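Local coordinates for protein glutamyl endopeptidase (Staphylococcus epidermidis, PDB 6PYM) that probably cleaves proteins on the carboxyl side of glutamate, and also aspartate, as a secreted serine endopeptidase of the S1B family, at residues 48-53 with 91-96; 35-40 with 169-174. The protein carries 1 engineered substitution. All coordinates share one frame; numbering follows the deposited sequence.

Interaction 1 of 2, residues 48-53 with 91-96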
loop_
_atom_site.group_PDB
_atom_site.type_symbol
_atom_site.label_atom_id
_atom_site.label_comp_id
_atom_site.label_asym_id
_atom_site.label_seq_id
_atom_site.Cartn_x
_atom_site.Cartn_y
_atom_site.Cartn_z
ATOM N N THR A 48 0.041 -3.950 -3.715
ATOM C CA THR A 48 -0.064 -2.678 -4.411
ATOM C C THR A 48 -1.202 -2.808 -5.429
ATOM O O THR A 48 -2.027 -3.726 -5.334
ATOM C CB THR A 48 1.301 -2.280 -4.999
ATOM O OG1 THR A 48 1.217 -0.974 -5.572
ATOM C CG2 THR A 48 1.750 -3.271 -6.062
ATOM N N ASN A 49 -1.259 -1.884 -6.390
ATOM C CA ASN A 49 -2.298 -1.922 -7.411
ATOM C C ASN A 49 -1.826 -2.651 -8.667
ATOM O O ASN A 49 -0.640 -2.640 -9.009
ATOM C CB ASN A 49 -2.701 -0.517 -7.869
ATOM C CG ASN A 49 -3.286 0.355 -6.777
ATOM O OD1 ASN A 49 -3.171 1.575 -6.861
ATOM N ND2 ASN A 49 -3.947 -0.240 -5.786
ATOM N N LYS A 50 -2.792 -3.222 -9.397
ATOM C CA LYS A 50 -2.519 -3.683 -10.758
ATOM C C LYS A 50 -1.961 -2.565 -11.618
ATOM O O LYS A 50 -1.004 -2.769 -12.371
ATOM C CB LYS A 50 -3.786 -4.234 -11.416
ATOM C CG LYS A 50 -4.268 -5.536 -10.815
ATOM C CD LYS A 50 -5.583 -5.967 -11.425
ATOM C CE LYS A 50 -6.016 -7.311 -10.878
ATOM N NZ LYS A 50 -7.388 -7.687 -11.304
ATOM N N HIS A 51 -2.555 -1.376 -11.541
ATOM C CA HIS A 51 -2.126 -0.335 -12.467
ATOM C C HIS A 51 -0.715 0.149 -12.161
ATOM O O HIS A 51 -0.054 0.709 -13.044
ATOM C CB HIS A 51 -3.152 0.803 -12.582
ATOM C CG HIS A 51 -3.063 1.848 -11.511
ATOM N ND1 HIS A 51 -3.873 1.846 -10.394
ATOM C CD2 HIS A 51 -2.308 2.971 -11.428
ATOM C CE1 HIS A 51 -3.604 2.911 -9.660
ATOM N NE2 HIS A 51 -2.656 3.608 -10.262
ATOM N N VAL A 52 -0.236 -0.066 -10.935
ATOM C CA VAL A 52 1.156 0.223 -10.608
ATOM C C VAL A 52 2.078 -0.822 -11.228
ATOM O O VAL A 52 2.997 -0.485 -11.986
ATOM C CB VAL A 52 1.347 0.327 -9.085
ATOM C CG1 VAL A 52 2.833 0.392 -8.723
ATOM C CG2 VAL A 52 0.634 1.556 -8.542
ATOM N N VAL A 53 1.840 -2.102 -10.936
ATOM C CA VAL A 53 2.721 -3.136 -11.477
ATOM C C VAL A 53 2.635 -3.219 -12.998
ATOM O O VAL A 53 3.615 -3.600 -13.647
ATOM C CB VAL A 53 2.512 -4.511 -10.813
ATOM C CG1 VAL A 53 2.842 -4.452 -9.331
ATOM C CG2 VAL A 53 1.107 -5.019 -11.040
ATOM N N ASN A 91 -12.162 -8.399 -10.222
ATOM C CA ASN A 91 -12.203 -7.141 -10.966
ATOM C C ASN A 91 -11.935 -5.942 -10.056
ATOM O O ASN A 91 -12.736 -5.014 -9.961
ATOM C CB ASN A 91 -13.539 -6.997 -11.683
ATOM C CG ASN A 91 -13.706 -8.006 -12.785
ATOM O OD1 ASN A 91 -13.143 -7.853 -13.870
ATOM N ND2 ASN A 91 -14.472 -9.051 -12.516
ATOM N N SER A 92 -10.766 -5.964 -9.413
ATOM C CA SER A 92 -10.325 -4.884 -8.539
ATOM C C SER A 92 -8.837 -4.643 -8.748
ATOM O O SER A 92 -8.098 -5.528 -9.181
ATOM C CB SER A 92 -10.603 -5.192 -7.066
ATOM O OG SER A 92 -11.996 -5.302 -6.834
ATOM N N ASP A 93 -8.403 -3.431 -8.388
ATOM C CA ASP A 93 -7.055 -2.933 -8.675
ATOM C C ASP A 93 -6.062 -3.385 -7.597
ATOM O O ASP A 93 -5.467 -2.574 -6.876
ATOM C CB ASP A 93 -7.101 -1.411 -8.772
ATOM C CG ASP A 93 -5.920 -0.818 -9.505
ATOM O OD1 ASP A 93 -5.026 -1.565 -9.938
ATOM O OD2 ASP A 93 -5.904 0.431 -9.629
ATOM N N LEU A 94 -5.857 -4.702 -7.501
ATOM C CA LEU A 94 -5.025 -5.290 -6.454
ATOM C C LEU A 94 -4.062 -6.295 -7.061
ATOM O O LEU A 94 -4.470 -7.155 -7.852
ATOM C CB LEU A 94 -5.893 -6.014 -5.427
ATOM C CG LEU A 94 -5.141 -6.725 -4.297
ATOM C CD1 LEU A 94 -4.366 -5.731 -3.422
ATOM C CD2 LEU A 94 -6.113 -7.560 -3.471
ATOM N N ALA A 95 -2.799 -6.222 -6.661
ATOM C CA ALA A 95 -1.816 -7.218 -7.048
ATOM C C ALA A 95 -0.863 -7.471 -5.894
ATOM O O ALA A 95 -0.561 -6.570 -5.101
ATOM C CB ALA A 95 -1.006 -6.765 -8.268
ATOM N N ILE A 96 -0.395 -8.712 -5.803
ATOM C CA ILE A 96 0.758 -9.048 -4.980
ATOM C C ILE A 96 1.989 -8.880 -5.849
ATOM O O ILE A 96 2.008 -9.330 -7.003
ATOM C CB ILE A 96 0.671 -10.497 -4.471
ATOM C CG1 ILE A 96 -0.578 -10.709 -3.610
ATOM C CG2 ILE A 96 1.952 -10.876 -3.725
ATOM C CD1 ILE A 96 -0.884 -12.179 -3.322
#
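The shortest polar bond here runs from H51 ND1 to D93 OD2, 2.6 Å long and nearly straight (N-H...O 162°). Together with position 169, where an engineered alanine replaces the natural serine, H51 and D93 match the charge relay system of the trypsin-like fold, the catalytic triad predicted for this enzyme. D93 OD2 uses its syn lone pair and lies close to the imidazole plane, at the ring edge, although ring and carboxylate are turned 43° against each other. The other oxygen, D93 OD1, accepts the backbone N-H of H51 at 3.0 Å, again on its syn side. One carboxylate thus meets both the ring and the backbone of the histidine, which limits rotation of either group. H51 reaches it with CG between its backbone N and carbonyl carbon (chi1 83°), a placement that carries the ring over toward D93.

Next to this pair along the chain, T48 and A95 form an antiparallel hydrogen-bonded pair: T48 N to A95 O is 3.0 Å and A95 N to T48 O 2.9 Å. N49 ND2 gives D93 O a weak, bent bond, while its stronger partner is H184 O. K50 runs extended alongside the turn at 92-94; its NZ, bonded to the carbonyls of Y88 and G90, adds a weak bond to S92 O at 3.1 Å, and its CE lies 3.4 Å from L94 O. At the end of the short helix 50-53, V53 CG2 rests on A95 CB at 3.9 Å.

Interaction 2 of 2, residues 35-40 with 169-174. Engineered in segment 169-174: A169 (natural residue Ser).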
loop_
_atom_site.group_PDB
_atom_site.type_symbol
_atom_site.label_atom_id
_atom_site.label_comp_id
_atom_site.label_asym_id
_atom_site.label_seq_id
_atom_site.Cartn_x
_atom_site.Cartn_y
_atom_site.Cartn_z
ATOM N N SER A 35 6.008 6.444 -9.993
ATOM C CA SER A 35 6.174 6.004 -8.620
ATOM C C SER A 35 4.820 5.682 -8.025
ATOM O O SER A 35 3.780 6.173 -8.475
ATOM C CB SER A 35 6.938 7.015 -7.760
ATOM O OG SER A 35 6.158 8.160 -7.462
ATOM N N GLY A 36 4.847 4.819 -7.021
ATOM C CA GLY A 36 3.645 4.462 -6.309
ATOM C C GLY A 36 3.968 4.066 -4.891
ATOM O O GLY A 36 5.043 4.391 -4.368
ATOM N N SER A 37 3.032 3.359 -4.273
ATOM C CA SER A 37 3.105 2.955 -2.882
ATOM C C SER A 37 2.718 1.486 -2.767
ATOM O O SER A 37 2.161 0.886 -3.689
ATOM C CB SER A 37 2.151 3.804 -2.038
ATOM O OG SER A 37 2.423 5.195 -2.183
ATOM N N GLY A 38 2.978 0.918 -1.602
ATOM C CA GLY A 38 2.565 -0.439 -1.326
ATOM C C GLY A 38 2.773 -0.748 0.135
ATOM O O GLY A 38 3.164 0.121 0.916
ATOM N N VAL A 39 2.552 -2.009 0.503
ATOM C CA VAL A 39 2.690 -2.401 1.905
ATOM C C VAL A 39 3.228 -3.824 1.988
ATOM O O VAL A 39 2.713 -4.737 1.330
ATOM C CB VAL A 39 1.368 -2.206 2.683
ATOM C CG1 VAL A 39 0.219 -3.028 2.086
ATOM C CG2 VAL A 39 1.558 -2.509 4.164
ATOM N N VAL A 40 4.268 -4.013 2.801
ATOM C CA VAL A 40 4.817 -5.347 3.024
ATOM C C VAL A 40 3.838 -6.166 3.849
ATOM O O VAL A 40 3.398 -5.725 4.916
ATOM C CB VAL A 40 6.168 -5.263 3.753
ATOM C CG1 VAL A 40 6.697 -6.669 4.043
ATOM C CG2 VAL A 40 7.171 -4.457 2.944
ATOM N N ALA A 169 -1.209 5.581 -5.144
ATOM C CA ALA A 169 -1.662 4.277 -5.635
ATOM C C ALA A 169 -0.940 3.143 -4.927
ATOM O O ALA A 169 0.294 3.085 -4.930
ATOM C CB ALA A 169 -1.394 4.186 -7.140
ATOM N N GLY A 170 -1.708 2.237 -4.318
ATOM C CA GLY A 170 -1.159 1.106 -3.597
ATOM C C GLY A 170 -0.999 1.314 -2.106
ATOM O O GLY A 170 -0.614 0.372 -1.401
ATOM N N SER A 171 -1.303 2.506 -1.603
ATOM C CA SER A 171 -1.065 2.802 -0.197
ATOM C C SER A 171 -1.987 1.974 0.687
ATOM O O SER A 171 -3.182 1.844 0.395
ATOM C CB SER A 171 -1.375 4.265 0.109
ATOM O OG SER A 171 -0.461 5.176 -0.468
ATOM N N PRO A 172 -1.491 1.474 1.814
ATOM C CA PRO A 172 -2.387 0.814 2.762
ATOM C C PRO A 172 -3.365 1.797 3.390
ATOM O O PRO A 172 -3.028 2.947 3.695
ATOM C CB PRO A 172 -1.434 0.242 3.814
ATOM C CG PRO A 172 -0.218 1.099 3.720
ATOM C CD PRO A 172 -0.087 1.443 2.266
ATOM N N VAL A 173 -4.586 1.309 3.590
ATOM C CA VAL A 173 -5.627 1.978 4.357
ATOM C C VAL A 173 -5.632 1.308 5.723
ATOM O O VAL A 173 -5.854 0.097 5.814
ATOM C CB VAL A 173 -7.001 1.803 3.690
ATOM C CG1 VAL A 173 -8.051 2.639 4.413
ATOM C CG2 VAL A 173 -6.949 2.119 2.199
ATOM N N PHE A 174 -5.360 2.070 6.779
ATOM C CA PHE A 174 -5.248 1.528 8.127
ATOM C C PHE A 174 -6.455 1.934 8.964
ATOM O O PHE A 174 -6.887 3.093 8.934
ATOM C CB PHE A 174 -4.000 2.064 8.835
ATOM C CG PHE A 174 -2.698 1.532 8.304
ATOM C CD1 PHE A 174 -2.282 0.244 8.585
ATOM C CD2 PHE A 174 -1.856 2.346 7.559
ATOM C CE1 PHE A 174 -1.059 -0.232 8.113
ATOM C CE2 PHE A 174 -0.634 1.879 7.085
ATOM C CZ PHE A 174 -0.234 0.590 7.368
#
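V39 and P172 meet obliquely, V39 turned toward the 169-174 segment with its CB 3.8 Å from P172 CG. With V39 CG2 anti to the backbone N and CG1 between N and the carbonyl carbon (chi1 59°), CG2 lies 4.0 Å from P172 CG and nearly as close to P172 CB, while CG1 approaches P172 CB alone.

Nearer the start of each segment, the backbones meet. S37 N donates to A169 O at 2.8 Å. G170, at a positive phi, then brings its CA to 3.3 Å from S37 O in a CA-H...O contact, and G38 CA makes the same kind of contact with G170 O. S37 CB lies 3.3 Å from S171 OG. Each hydroxyl has its hydrogen bonds in the loops close by: S37 OG with G167 O and Y134 N, S171 OG with N168 O. The contact lies at the junction of the two beta-barrels of the trypsin-like (chymotrypsin) fold, where the loop carrying position 169, the predicted nucleophile site (engineered alanine here), meets strand 34-42 of the first barrel.

Strand 34-42 pairs with 22-27, whose V22 also touches P172, while I183 of strand 180-188 packs on V39 and V131 of strand 128-133 on S171.

Overall arrangement
Interaction 2 is buried near the middle of the chain, whereas the centre of interaction 1 is about 10 Å from the chain's centre, and that contact is only partly buried, with H51 exposed. Both use the six-stranded antiparallel barrel: 48-53 and 91-96 join its strands 45-48 and 95-99, while 35-40 faces a loop and strand of the other sheet. Their chemistry differs accordingly. Interaction 1 is dominated by polar bonds around one carboxylate; interaction 2 has one conventional hydrogen bond, CA-H...O contacts and apolar packing. They touch directly: T48 OG1 probably bonds S37 O, and H51 NE2 lies 3.4 Å from A169 CB, bringing the three predicted triad positions together.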